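Local coordinates for protein carboxyvinyl-carboxyphosphonate phosphorylmutase (Bacillus anthracis, PDB 4IQD) that belongs to the phosphoenolpyruvate phosphomutase family of TIM-barrel proteins and holds pyruvic acid in a pocket lined by barrel residues, at residues L24-E29 with N211-A216; T73-A78 with V106-V111; K138-T143 with G170-D175; A191-A196 with M239-V244; Q148-I153 with I162-D167. All blocks are in the same frame, centred on the assembly; numbering follows the deposited sequence.

In the fold
The five contacts lie at different depths of one TIM barrel. Contact 4 is fully buried and lies inside the barrel, where apolar side chains of two non-adjacent strands meet. Contact 5 is buried too, but sits between strand 161-166 and its outer helix; backbone hydrogen bonds of A164 with A191 and F193 tie it to contact 4. Contact 1, partly buried, brings the end of helix 14-26 to P213, just before strand 215-217, which runs beside strand 239-242 of contact 4. Contact 2 links two outer helices through hydroxyls and a bridging water, and touches contact 5 through V106. Contact 3 is a surface contact beside the start of helix 174-187, adjoining contact 5 where L140 meets D167.

Contact 1 of 5, residues L24-E29 with N211-A216; sequences LVEANE and NAPLLA
V25 and P213 carry the apolar part of this small contact. One methyl of the valine, CG1, does the touching: it lies 3.7 Å from P213 CB and 3.8 Å from P213 CG, so it meets the pyrrolidine ring at these two carbons, and the two side chains cross at about a right angle. The valine's torsion (chi1 165°) places CG1 anti to the backbone N, which turns this methyl toward the proline. V25 also packs on M239 and Y161, near the starts of two other strands, so the residue fills a buried corner shared by several elements.

The polar side is thinner. E26 begins by pointing away from the proline, yet its bent chain brings OE1 back to 4.2 Å from P213 CG. This is no more than van der Waals contact at the exposed margin, and no hydrogen bond joins the two segments.

Backbone bonding belongs instead to the neighbouring strands. P213 and L215 pair with I192, while A216 pairs with M239 and I241, so the chain after the proline is already woven into the barrel wall. The contact thus brings the last turn of helix 14-26 against the N-terminal ends of the strands, the end of a TIM barrel opposite the one where its active site customarily lies.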
# COMPACT_ATOMS: atom_id res chain seq x y z
N LEU A 24 9.06 -25.79 3.14
CA LEU A 24 8.64 -25.09 4.34
C LEU A 24 7.45 -25.78 5.00
O LEU A 24 7.36 -25.87 6.22
CB LEU A 24 8.28 -23.64 4.02
CG LEU A 24 9.37 -22.71 3.50
CD1 LEU A 24 8.78 -21.36 3.17
CD2 LEU A 24 10.48 -22.59 4.51
N VAL A 25 6.54 -26.27 4.16
CA VAL A 25 5.35 -26.96 4.64
C VAL A 25 5.71 -28.31 5.24
O VAL A 25 5.34 -28.61 6.38
CB VAL A 25 4.34 -27.16 3.51
CG1 VAL A 25 3.29 -28.17 3.91
CG2 VAL A 25 3.70 -25.83 3.15
N GLU A 26 6.45 -29.11 4.48
CA GLU A 26 6.81 -30.46 4.90
C GLU A 26 7.72 -30.46 6.12
O GLU A 26 7.93 -31.50 6.76
CB GLU A 26 7.48 -31.21 3.74
CG GLU A 26 6.69 -31.19 2.44
CD GLU A 26 5.41 -32.01 2.51
OE1 GLU A 26 4.43 -31.65 1.81
OE2 GLU A 26 5.38 -33.02 3.25
N ALA A 27 8.27 -29.29 6.45
CA ALA A 27 9.17 -29.14 7.58
C ALA A 27 8.54 -29.58 8.89
O ALA A 27 7.32 -29.54 9.06
CB ALA A 27 9.66 -27.70 7.68
N ASN A 28 9.39 -29.98 9.82
CA ASN A 28 8.94 -30.49 11.11
C ASN A 28 8.29 -29.39 11.95
O ASN A 28 7.31 -29.63 12.65
CB ASN A 28 10.13 -31.10 11.86
CG ASN A 28 9.72 -32.26 12.73
OD1 ASN A 28 8.61 -32.78 12.62
ND2 ASN A 28 10.63 -32.70 13.60
N GLU A 29 8.84 -28.18 11.85
CA GLU A 29 8.33 -27.05 12.62
C GLU A 29 7.30 -26.25 11.83
O GLU A 29 7.41 -26.10 10.62
CB GLU A 29 9.48 -26.14 13.07
CG GLU A 29 9.58 -25.98 14.59
CD GLU A 29 8.59 -24.98 15.15
OE1 GLU A 29 8.87 -23.76 15.10
OE2 GLU A 29 7.52 -25.40 15.64
N ASN A 211 -5.81 -36.51 4.07
CA ASN A 211 -4.43 -36.81 3.66
C ASN A 211 -3.67 -35.63 3.06
O ASN A 211 -3.21 -35.69 1.92
CB ASN A 211 -4.42 -37.99 2.67
CG ASN A 211 -5.26 -37.73 1.44
OD1 ASN A 211 -6.36 -37.19 1.52
ND2 ASN A 211 -4.74 -38.11 0.28
N ALA A 212 -3.52 -34.57 3.84
CA ALA A 212 -2.85 -33.36 3.38
C ALA A 212 -2.39 -32.52 4.56
O ALA A 212 -2.96 -32.62 5.65
CB ALA A 212 -3.78 -32.54 2.50
N PRO A 213 -1.35 -31.70 4.37
CA PRO A 213 -1.01 -30.70 5.38
C PRO A 213 -2.16 -29.73 5.56
O PRO A 213 -2.90 -29.48 4.61
CB PRO A 213 0.19 -29.98 4.75
CG PRO A 213 0.78 -30.96 3.81
CD PRO A 213 -0.38 -31.74 3.26
N LEU A 214 -2.31 -29.19 6.76
CA LEU A 214 -3.42 -28.28 7.03
C LEU A 214 -2.94 -26.88 7.37
O LEU A 214 -1.88 -26.70 7.96
CB LEU A 214 -4.30 -28.83 8.16
CG LEU A 214 -4.90 -30.21 7.91
CD1 LEU A 214 -5.88 -30.56 9.01
CD2 LEU A 214 -5.58 -30.27 6.56
N LEU A 215 -3.74 -25.90 6.98
CA LEU A 215 -3.47 -24.49 7.23
C LEU A 215 -4.41 -23.99 8.32
O LEU A 215 -5.58 -24.34 8.34
CB LEU A 215 -3.68 -23.69 5.95
CG LEU A 215 -3.35 -22.20 5.84
CD1 LEU A 215 -3.23 -21.85 4.38
CD2 LEU A 215 -4.39 -21.30 6.48
N ALA A 216 -3.88 -23.16 9.21
CA ALA A 216 -4.68 -22.51 10.24
C ALA A 216 -4.79 -21.03 9.93
O ALA A 216 -3.80 -20.39 9.57
CB ALA A 216 -4.06 -22.73 11.60

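Contact 2 of 5, residues T73-A78 with V106-V111; sequences TSTEVA and VARTAV
S74 meets T109 where two outer helices of the TIM barrel, 74-88 and 103-115, come side by side, the first beginning with a capping box. The serine can be followed outward. Its CB points at the second helix and lies 3.6 Å from T109 OG1, a plain van der Waals approach. From there chi1 (75°) turns OG to a water and to E112. OG makes no direct bond to T109, but accepts a hydrogen bond from the water 2.7 Å away, and that water also lies 3.2 Å from T109 OG1. The same hydroxyl is hydrogen-bonded to E112 OE1, so water and carboxylate together fix its rotation. T109 OG1 is engaged as well, with the carbonyl oxygens of N105 and G99.

One residue earlier, R108 reaches across with a chain bent at chi2, and its NH1 comes within 3.8 Å of T75 OG1, too far for a bond. E112, on the same helix as R108, forms a salt bridge with it through OE2, while its OE1 serves S74 of the other helix. In the capping box, T73 N donates to E76 OE1 at 2.7 Å and 165°, reaching that oxygen from its anti side.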
# COMPACT_ATOMS: atom_id res chain seq x y z
N THR A 73 -9.82 -7.51 -9.84
CA THR A 73 -9.55 -8.42 -10.95
C THR A 73 -8.29 -9.23 -10.70
O THR A 73 -7.47 -8.86 -9.87
CB THR A 73 -9.39 -7.65 -12.27
OG1 THR A 73 -8.16 -6.92 -12.24
CG2 THR A 73 -10.55 -6.70 -12.48
N SER A 74 -8.16 -10.33 -11.42
CA SER A 74 -7.01 -11.21 -11.28
C SER A 74 -5.73 -10.46 -11.63
O SER A 74 -4.68 -10.71 -11.05
CB SER A 74 -7.14 -12.43 -12.19
OG SER A 74 -6.90 -12.08 -13.54
N THR A 75 -5.84 -9.53 -12.58
CA THR A 75 -4.70 -8.73 -13.03
C THR A 75 -4.15 -7.87 -11.89
O THR A 75 -2.94 -7.76 -11.72
CB THR A 75 -5.09 -7.82 -14.21
OG1 THR A 75 -5.58 -8.61 -15.29
CG2 THR A 75 -3.89 -7.01 -14.68
N GLU A 76 -5.06 -7.26 -11.13
CA GLU A 76 -4.68 -6.41 -10.00
C GLU A 76 -3.99 -7.21 -8.92
O GLU A 76 -2.95 -6.80 -8.39
CB GLU A 76 -5.92 -5.74 -9.41
CG GLU A 76 -6.55 -4.69 -10.31
CD GLU A 76 -7.90 -4.23 -9.81
OE1 GLU A 76 -8.71 -5.09 -9.43
OE2 GLU A 76 -8.15 -3.01 -9.80
N VAL A 77 -4.57 -8.36 -8.57
CA VAL A 77 -4.03 -9.21 -7.52
C VAL A 77 -2.66 -9.75 -7.92
O VAL A 77 -1.75 -9.84 -7.09
CB VAL A 77 -4.98 -10.38 -7.21
CG1 VAL A 77 -4.43 -11.23 -6.08
CG2 VAL A 77 -6.36 -9.84 -6.85
N ALA A 78 -2.51 -10.10 -9.19
CA ALA A 78 -1.25 -10.64 -9.70
C ALA A 78 -0.14 -9.59 -9.71
O ALA A 78 1.04 -9.93 -9.60
CB ALA A 78 -1.45 -11.23 -11.08
N VAL A 106 -9.96 -19.40 -14.21
CA VAL A 106 -9.07 -20.03 -13.24
C VAL A 106 -7.76 -20.39 -13.92
O VAL A 106 -6.68 -20.26 -13.34
CB VAL A 106 -9.71 -21.30 -12.65
CG1 VAL A 106 -8.68 -22.12 -11.90
CG2 VAL A 106 -10.86 -20.93 -11.74
N ALA A 107 -7.87 -20.83 -15.17
CA ALA A 107 -6.70 -21.20 -15.96
C ALA A 107 -5.78 -20.00 -16.21
O ALA A 107 -4.56 -20.13 -16.15
CB ALA A 107 -7.13 -21.82 -17.28
N ARG A 108 -6.37 -18.84 -16.50
CA ARG A 108 -5.60 -17.64 -16.77
C ARG A 108 -5.01 -17.05 -15.49
O ARG A 108 -3.88 -16.56 -15.47
CB ARG A 108 -6.44 -16.59 -17.50
CG ARG A 108 -5.96 -15.16 -17.30
CD ARG A 108 -5.85 -14.40 -18.61
NE ARG A 108 -5.23 -13.09 -18.44
CZ ARG A 108 -5.84 -11.93 -18.63
NH1 ARG A 108 -5.18 -10.79 -18.43
NH2 ARG A 108 -7.11 -11.90 -19.01
N THR A 109 -5.79 -17.11 -14.42
CA THR A 109 -5.33 -16.67 -13.11
C THR A 109 -4.07 -17.44 -12.72
O THR A 109 -3.11 -16.86 -12.22
CB THR A 109 -6.42 -16.86 -12.04
OG1 THR A 109 -7.52 -15.99 -12.33
CG2 THR A 109 -5.88 -16.54 -10.66
N ALA A 110 -4.08 -18.74 -13.00
CA ALA A 110 -2.94 -19.61 -12.69
C ALA A 110 -1.69 -19.19 -13.45
O ALA A 110 -0.60 -19.19 -12.89
CB ALA A 110 -3.28 -21.06 -12.99
N VAL A 111 -1.85 -18.83 -14.72
CA VAL A 111 -0.71 -18.41 -15.52
C VAL A 111 -0.15 -17.09 -15.01
O VAL A 111 1.07 -16.93 -14.88
CB VAL A 111 -1.09 -18.22 -16.99
CG1 VAL A 111 0.14 -17.86 -17.81
CG2 VAL A 111 -1.73 -19.47 -17.53
O HOH W 1 -7.91 -14.17 -14.88

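Contact 3 of 5, residues K138-T143 with G170-D175; sequences KKLVTT and GVEGLD. With PYR (pyruvic acid), chain D.
L140 and V171 meet because of how each is turned at its first torsion. In L140, chi1 of -51° puts CG anti to the carbonyl carbon, and the chain runs straight on to CD1; in V171, chi1 of 65° lodges CG1 between the backbone N and the carbonyl carbon, facing the leucine. The two side chains reach toward each other tip to tip, with L140 CD1 3.6 Å from V171 CG1. The other valine methyl, CG2, lies 4.0 Å from K138 O, beside the aliphatic part of that lysine.

E172 crosses the leucine at a slant, bringing OE2 to 3.9 Å from L140 CD1. Its carboxylate looks elsewhere for polar partners, among them a long, weak ion pair with R180, whose NH2 also bonds V141 O.

Farther along, G173 holds the N-cap position of helix 174-187, and pyruvic acid sits at this helix start, its atom C 3.4 Å from L174 N. The partial positive charge of a helix N-terminus would probably favour a carboxylate there. R169 and D175 complete the site, which, like the loop 138-142 leading into helix 143-156, lies at the C-terminal end of the strands of a TIM barrel.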
# COMPACT_ATOMS: atom_id res chain seq x y z
N LYS A 138 -23.89 -17.65 2.06
CA LYS A 138 -22.97 -18.59 2.67
C LYS A 138 -22.93 -19.88 1.88
O LYS A 138 -22.26 -20.84 2.26
CB LYS A 138 -23.40 -18.88 4.11
CG LYS A 138 -24.87 -19.27 4.22
CD LYS A 138 -25.24 -19.70 5.63
CE LYS A 138 -26.70 -20.12 5.70
NZ LYS A 138 -27.06 -20.67 7.04
N LYS A 139 -23.66 -19.92 0.77
CA LYS A 139 -23.75 -21.13 -0.03
C LYS A 139 -22.42 -21.43 -0.72
O LYS A 139 -21.62 -20.53 -0.96
CB LYS A 139 -24.86 -21.02 -1.06
CG LYS A 139 -24.49 -20.22 -2.29
CD LYS A 139 -25.18 -20.78 -3.52
CE LYS A 139 -26.69 -20.71 -3.39
NZ LYS A 139 -27.38 -21.23 -4.61
N LEU A 140 -22.21 -22.70 -1.04
CA LEU A 140 -20.98 -23.14 -1.67
C LEU A 140 -21.28 -23.77 -3.02
O LEU A 140 -22.42 -24.13 -3.30
CB LEU A 140 -20.29 -24.18 -0.80
CG LEU A 140 -20.09 -23.82 0.67
CD1 LEU A 140 -19.57 -25.02 1.42
CD2 LEU A 140 -19.14 -22.64 0.81
N VAL A 141 -20.25 -23.89 -3.85
CA VAL A 141 -20.39 -24.59 -5.11
C VAL A 141 -20.34 -26.08 -4.84
O VAL A 141 -19.97 -26.50 -3.74
CB VAL A 141 -19.27 -24.24 -6.09
CG1 VAL A 141 -19.23 -22.75 -6.35
CG2 VAL A 141 -17.93 -24.74 -5.56
N THR A 142 -20.71 -26.88 -5.83
CA THR A 142 -20.65 -28.32 -5.68
C THR A 142 -19.20 -28.74 -5.53
O THR A 142 -18.29 -28.00 -5.91
CB THR A 142 -21.25 -29.05 -6.88
OG1 THR A 142 -20.55 -28.66 -8.07
CG2 THR A 142 -22.71 -28.70 -7.03
N THR A 143 -18.99 -29.92 -4.96
CA THR A 143 -17.65 -30.45 -4.80
C THR A 143 -16.96 -30.56 -6.15
O THR A 143 -15.79 -30.20 -6.28
CB THR A 143 -17.69 -31.82 -4.11
OG1 THR A 143 -18.38 -31.71 -2.86
CG2 THR A 143 -16.28 -32.32 -3.85
N GLY A 170 -19.15 -24.95 8.71
CA GLY A 170 -20.18 -24.14 9.33
C GLY A 170 -21.49 -24.08 8.58
O GLY A 170 -22.44 -23.44 9.04
N VAL A 171 -21.57 -24.74 7.43
CA VAL A 171 -22.79 -24.71 6.63
C VAL A 171 -23.35 -26.10 6.34
O VAL A 171 -24.56 -26.28 6.21
CB VAL A 171 -22.58 -23.90 5.33
CG1 VAL A 171 -21.58 -24.59 4.43
CG2 VAL A 171 -23.90 -23.69 4.62
N GLU A 172 -22.46 -27.10 6.26
CA GLU A 172 -22.88 -28.46 5.96
C GLU A 172 -22.53 -29.46 7.05
O GLU A 172 -23.24 -30.45 7.24
CB GLU A 172 -22.27 -28.92 4.63
CG GLU A 172 -22.73 -28.12 3.43
CD GLU A 172 -21.99 -28.52 2.17
OE1 GLU A 172 -21.19 -29.47 2.23
OE2 GLU A 172 -22.22 -27.88 1.13
N GLY A 173 -21.43 -29.22 7.76
CA GLY A 173 -21.03 -30.12 8.82
C GLY A 173 -19.63 -30.67 8.68
O GLY A 173 -19.02 -30.61 7.61
N LEU A 174 -19.12 -31.22 9.77
CA LEU A 174 -17.74 -31.69 9.85
C LEU A 174 -17.41 -32.76 8.82
O LEU A 174 -16.50 -32.59 8.02
CB LEU A 174 -17.44 -32.22 11.25
CG LEU A 174 -15.99 -32.62 11.50
CD1 LEU A 174 -15.03 -31.52 11.06
CD2 LEU A 174 -15.79 -32.95 12.97
N ASP A 175 -18.16 -33.86 8.84
CA ASP A 175 -17.91 -34.96 7.91
C ASP A 175 -18.08 -34.52 6.46
O ASP A 175 -17.43 -35.07 5.57
CB ASP A 175 -18.82 -36.14 8.22
CG ASP A 175 -18.38 -36.93 9.43
OD1 ASP A 175 -17.15 -36.99 9.68
OD2 ASP A 175 -19.25 -37.48 10.13
C PYR D . -21.51 -33.19 11.24
O PYR D . -21.80 -33.44 9.99
OXT PYR D . -20.64 -33.94 11.87
CA PYR D . -22.13 -32.12 11.88
O3 PYR D . -21.53 -31.46 12.84
CB PYR D . -23.51 -31.73 11.45

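Contact 4 of 5, residues A191-A196 with M239-V244; sequences AIFPEA and MVIYPV
M239, modelled as selenomethionine, opens the second segment and meets A191 through its terminal methyl. CE lies 3.9 Å from A191 CB, and the bend at chi3 (80°) curls the methyl toward the alanine. Both residues have other inward neighbours: M239 packs on L31, and A191 on Y161 and V163.

V240 turns to a different side, packing on Q32 and M218. I241 then points toward the first segment again. Its chi1 of 59° swings CG1 to the side away from CB's hydrogen-free path along the strand and sends CD1 forward to 4.2 Å from F193 CE2. The two side chains cross at about a right angle. F193 carries its ring across the interior, and I241 rests also on I33 and N217.

Y242 looks elsewhere: its OH is hydrogen-bonded to Q32 NE2, and the side chain packs on G265 of the second subunit. P243 and V244 leave the strand and touch pyruvic acid, and the F193 side chain lies about 5 Å from a bound pyruvic acid.

The strands are not adjacent. Strand 215-217 comes between them, and the nearest CA atoms, those of F193 and V240, stay 9.6 Å apart. With no hydrogen bond between the two segments, the contact between them is made by methyl and ring atoms, consistent with hydrophobic packing and dispersion, rather than polar directionality, joining the two strands beneath the ligand pocket.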
# COMPACT_ATOMS: atom_id res chain seq x y z
N ALA A 191 -2.66 -29.00 -0.07
CA ALA A 191 -2.92 -28.62 1.32
C ALA A 191 -4.36 -28.15 1.50
O ALA A 191 -5.00 -27.72 0.54
CB ALA A 191 -1.95 -27.51 1.74
N ILE A 192 -4.86 -28.24 2.73
CA ILE A 192 -6.23 -27.83 3.01
C ILE A 192 -6.35 -26.73 4.07
O ILE A 192 -5.68 -26.75 5.10
CB ILE A 192 -7.11 -29.04 3.43
CG1 ILE A 192 -7.15 -30.08 2.31
CG2 ILE A 192 -8.52 -28.59 3.74
CD1 ILE A 192 -7.81 -29.58 1.04
N PHE A 193 -7.20 -25.75 3.77
CA PHE A 193 -7.56 -24.67 4.68
C PHE A 193 -9.01 -24.94 5.09
O PHE A 193 -9.94 -24.60 4.36
CB PHE A 193 -7.42 -23.34 3.92
CG PHE A 193 -7.87 -22.10 4.68
CD1 PHE A 193 -8.45 -22.16 5.93
CD2 PHE A 193 -7.69 -20.86 4.09
CE1 PHE A 193 -8.86 -21.01 6.58
CE2 PHE A 193 -8.09 -19.70 4.74
CZ PHE A 193 -8.67 -19.78 5.98
N PRO A 194 -9.21 -25.55 6.28
CA PRO A 194 -10.55 -25.84 6.80
C PRO A 194 -11.08 -24.69 7.64
O PRO A 194 -10.79 -24.61 8.83
CB PRO A 194 -10.31 -27.06 7.69
CG PRO A 194 -8.80 -27.19 7.85
CD PRO A 194 -8.17 -26.00 7.21
N GLU A 195 -11.85 -23.80 7.02
CA GLU A 195 -12.35 -22.63 7.71
C GLU A 195 -13.27 -22.96 8.89
O GLU A 195 -14.23 -23.73 8.75
CB GLU A 195 -13.06 -21.68 6.74
CG GLU A 195 -13.91 -20.60 7.42
CD GLU A 195 -13.08 -19.52 8.10
OE1 GLU A 195 -11.85 -19.49 7.91
OE2 GLU A 195 -13.67 -18.69 8.83
N ALA A 196 -12.94 -22.38 10.04
CA ALA A 196 -13.79 -22.45 11.22
C ALA A 196 -14.13 -23.86 11.65
O ALA A 196 -15.31 -24.20 11.77
CB ALA A 196 -15.06 -21.63 11.01
N MSE A 239 1.11 -25.15 8.93
CA MSE A 239 1.31 -23.77 8.54
C MSE A 239 0.18 -22.92 9.09
O MSE A 239 -0.93 -23.41 9.30
CB MSE A 239 1.39 -23.64 7.02
CG MSE A 239 0.05 -23.51 6.32
SE MSE A 239 0.16 -23.79 4.40
CE MSE A 239 0.22 -25.74 4.40
N VAL A 240 0.46 -21.65 9.34
CA VAL A 240 -0.53 -20.74 9.90
C VAL A 240 -0.39 -19.34 9.33
O VAL A 240 0.72 -18.81 9.23
CB VAL A 240 -0.47 -20.70 11.44
CG1 VAL A 240 0.96 -20.54 11.91
CG2 VAL A 240 -1.35 -19.60 11.99
N ILE A 241 -1.51 -18.75 8.94
CA ILE A 241 -1.50 -17.43 8.34
C ILE A 241 -2.01 -16.35 9.29
O ILE A 241 -2.87 -16.59 10.14
CB ILE A 241 -2.34 -17.39 7.05
CG1 ILE A 241 -3.79 -17.78 7.34
CG2 ILE A 241 -1.75 -18.31 6.00
CD1 ILE A 241 -4.69 -17.72 6.14
N TYR A 242 -1.45 -15.15 9.15
CA TYR A 242 -1.89 -13.97 9.87
C TYR A 242 -2.21 -12.92 8.81
O TYR A 242 -1.44 -12.00 8.57
CB TYR A 242 -0.79 -13.48 10.82
CG TYR A 242 -0.26 -14.57 11.74
CD1 TYR A 242 -0.76 -14.73 13.02
CD2 TYR A 242 0.74 -15.44 11.32
CE1 TYR A 242 -0.29 -15.72 13.86
CE2 TYR A 242 1.22 -16.44 12.15
CZ TYR A 242 0.71 -16.57 13.42
OH TYR A 242 1.18 -17.56 14.25
N PRO A 243 -3.38 -13.08 8.16
CA PRO A 243 -3.71 -12.49 6.86
C PRO A 243 -3.84 -10.98 6.82
O PRO A 243 -3.37 -10.35 5.88
CB PRO A 243 -5.08 -13.11 6.53
CG PRO A 243 -5.22 -14.27 7.44
CD PRO A 243 -4.48 -13.90 8.68
N VAL A 244 -4.49 -10.40 7.82
CA VAL A 244 -4.91 -9.00 7.72
C VAL A 244 -4.23 -8.12 8.76
O VAL A 244 -4.40 -6.90 8.77
CB VAL A 244 -6.44 -8.91 7.86
CG1 VAL A 244 -6.95 -7.56 7.37
CG2 VAL A 244 -7.10 -10.02 7.07

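Contact 5 of 5, residues Q148-I153 with I162-D167; sequences QKIKAI and IVARTD
Helix-on-strand packing, wholly apolar and buried, joins I150 and I153 of helix 143-156 to I162 and A164 of strand 161-166 on the outer face of the barrel. The short segments run nearly antiparallel, at 168°, with their axes 10.6 Å apart. I162 is the central piece: its CD1 lies 3.6 Å from I153 CG2 and 4.1 Å from I150 CG2, so one methyl meets the two isoleucines, one helical turn apart. Both present CG2 because it stands anti to the backbone N. Further along the strand, I150 CD1 approaches A164 CB more loosely, at 4.4 Å.

This is the second half of a beta-alpha-beta unit, strand 120-124, helix 143-156 and strand 161-166, the repeating element of the TIM barrel. While I162 and A164 face the helix, V163 and R165 turn inward. R165 NE forms a salt bridge with D167 OD2 at 3.1 Å, met on the syn side of the carboxylate but 27° out of its plane. NH2 pairs in turn with E195 OE1, and NH1 makes a weak hydrogen bond to O3 of pyruvic acid.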
# COMPACT_ATOMS: atom_id res chain seq x y z
N GLN A 148 -13.01 -29.51 -10.64
CA GLN A 148 -12.64 -29.16 -12.00
C GLN A 148 -11.69 -27.97 -12.04
O GLN A 148 -10.73 -27.95 -12.81
CB GLN A 148 -13.89 -28.86 -12.81
CG GLN A 148 -14.78 -30.07 -13.01
CD GLN A 148 -16.08 -29.72 -13.68
OE1 GLN A 148 -16.61 -28.63 -13.51
NE2 GLN A 148 -16.60 -30.65 -14.47
N LYS A 149 -11.94 -26.98 -11.19
CA LYS A 149 -11.08 -25.80 -11.11
C LYS A 149 -9.66 -26.18 -10.69
O LYS A 149 -8.69 -25.64 -11.21
CB LYS A 149 -11.66 -24.77 -10.15
CG LYS A 149 -12.85 -24.01 -10.71
CD LYS A 149 -13.21 -22.82 -9.84
CE LYS A 149 -14.17 -21.89 -10.57
NZ LYS A 149 -14.44 -20.65 -9.79
N ILE A 150 -9.55 -27.09 -9.73
CA ILE A 150 -8.26 -27.55 -9.26
C ILE A 150 -7.53 -28.28 -10.38
O ILE A 150 -6.34 -28.08 -10.60
CB ILE A 150 -8.40 -28.46 -8.03
CG1 ILE A 150 -8.96 -27.65 -6.85
CG2 ILE A 150 -7.07 -29.08 -7.65
CD1 ILE A 150 -9.26 -28.47 -5.62
N LYS A 151 -8.27 -29.12 -11.10
CA LYS A 151 -7.74 -29.85 -12.24
C LYS A 151 -7.26 -28.89 -13.32
O LYS A 151 -6.27 -29.16 -14.00
CB LYS A 151 -8.79 -30.79 -12.82
CG LYS A 151 -9.13 -31.97 -11.93
CD LYS A 151 -10.47 -32.60 -12.30
CE LYS A 151 -10.44 -33.23 -13.69
NZ LYS A 151 -11.73 -33.93 -13.97
N ALA A 152 -7.98 -27.78 -13.48
CA ALA A 152 -7.59 -26.74 -14.42
C ALA A 152 -6.23 -26.16 -14.05
O ALA A 152 -5.38 -25.93 -14.92
CB ALA A 152 -8.64 -25.65 -14.47
N ILE A 153 -6.02 -25.93 -12.76
CA ILE A 153 -4.75 -25.41 -12.29
C ILE A 153 -3.62 -26.42 -12.51
O ILE A 153 -2.60 -26.08 -13.10
CB ILE A 153 -4.81 -25.02 -10.81
CG1 ILE A 153 -5.87 -23.93 -10.61
CG2 ILE A 153 -3.46 -24.53 -10.33
CD1 ILE A 153 -6.01 -23.48 -9.18
N ILE A 162 -0.92 -25.81 -4.51
CA ILE A 162 -2.32 -25.46 -4.34
C ILE A 162 -2.83 -25.69 -2.93
O ILE A 162 -2.78 -26.81 -2.42
CB ILE A 162 -3.23 -26.25 -5.27
CG1 ILE A 162 -2.78 -26.10 -6.72
CG2 ILE A 162 -4.66 -25.79 -5.10
CD1 ILE A 162 -3.61 -26.92 -7.68
N VAL A 163 -3.34 -24.63 -2.32
CA VAL A 163 -4.06 -24.75 -1.07
C VAL A 163 -5.54 -24.57 -1.34
O VAL A 163 -5.95 -23.60 -1.97
CB VAL A 163 -3.59 -23.70 -0.04
CG1 VAL A 163 -4.46 -23.73 1.20
CG2 VAL A 163 -2.13 -23.92 0.32
N ALA A 164 -6.35 -25.53 -0.89
CA ALA A 164 -7.79 -25.47 -1.12
C ALA A 164 -8.55 -25.11 0.16
O ALA A 164 -8.42 -25.78 1.18
CB ALA A 164 -8.30 -26.78 -1.69
N ARG A 165 -9.36 -24.06 0.09
CA ARG A 165 -10.15 -23.64 1.23
C ARG A 165 -11.57 -24.16 1.13
O ARG A 165 -12.18 -24.12 0.06
CB ARG A 165 -10.18 -22.11 1.33
CG ARG A 165 -11.02 -21.61 2.50
CD ARG A 165 -11.42 -20.16 2.31
NE ARG A 165 -12.18 -19.66 3.44
CZ ARG A 165 -11.86 -18.57 4.12
NH1 ARG A 165 -10.80 -17.85 3.77
NH2 ARG A 165 -12.60 -18.18 5.15
N THR A 166 -12.11 -24.64 2.24
CA THR A 166 -13.51 -25.06 2.27
C THR A 166 -14.24 -24.43 3.45
O THR A 166 -13.74 -24.42 4.58
CB THR A 166 -13.65 -26.60 2.26
OG1 THR A 166 -15.04 -26.95 2.33
CG2 THR A 166 -12.91 -27.23 3.43
N ASP A 167 -15.42 -23.88 3.19
CA ASP A 167 -16.24 -23.29 4.24
C ASP A 167 -17.38 -24.22 4.63
O ASP A 167 -18.39 -23.78 5.16
CB ASP A 167 -16.80 -21.94 3.80
CG ASP A 167 -15.77 -20.83 3.84
OD1 ASP A 167 -15.73 -20.09 4.84
OD2 ASP A 167 -14.99 -20.71 2.87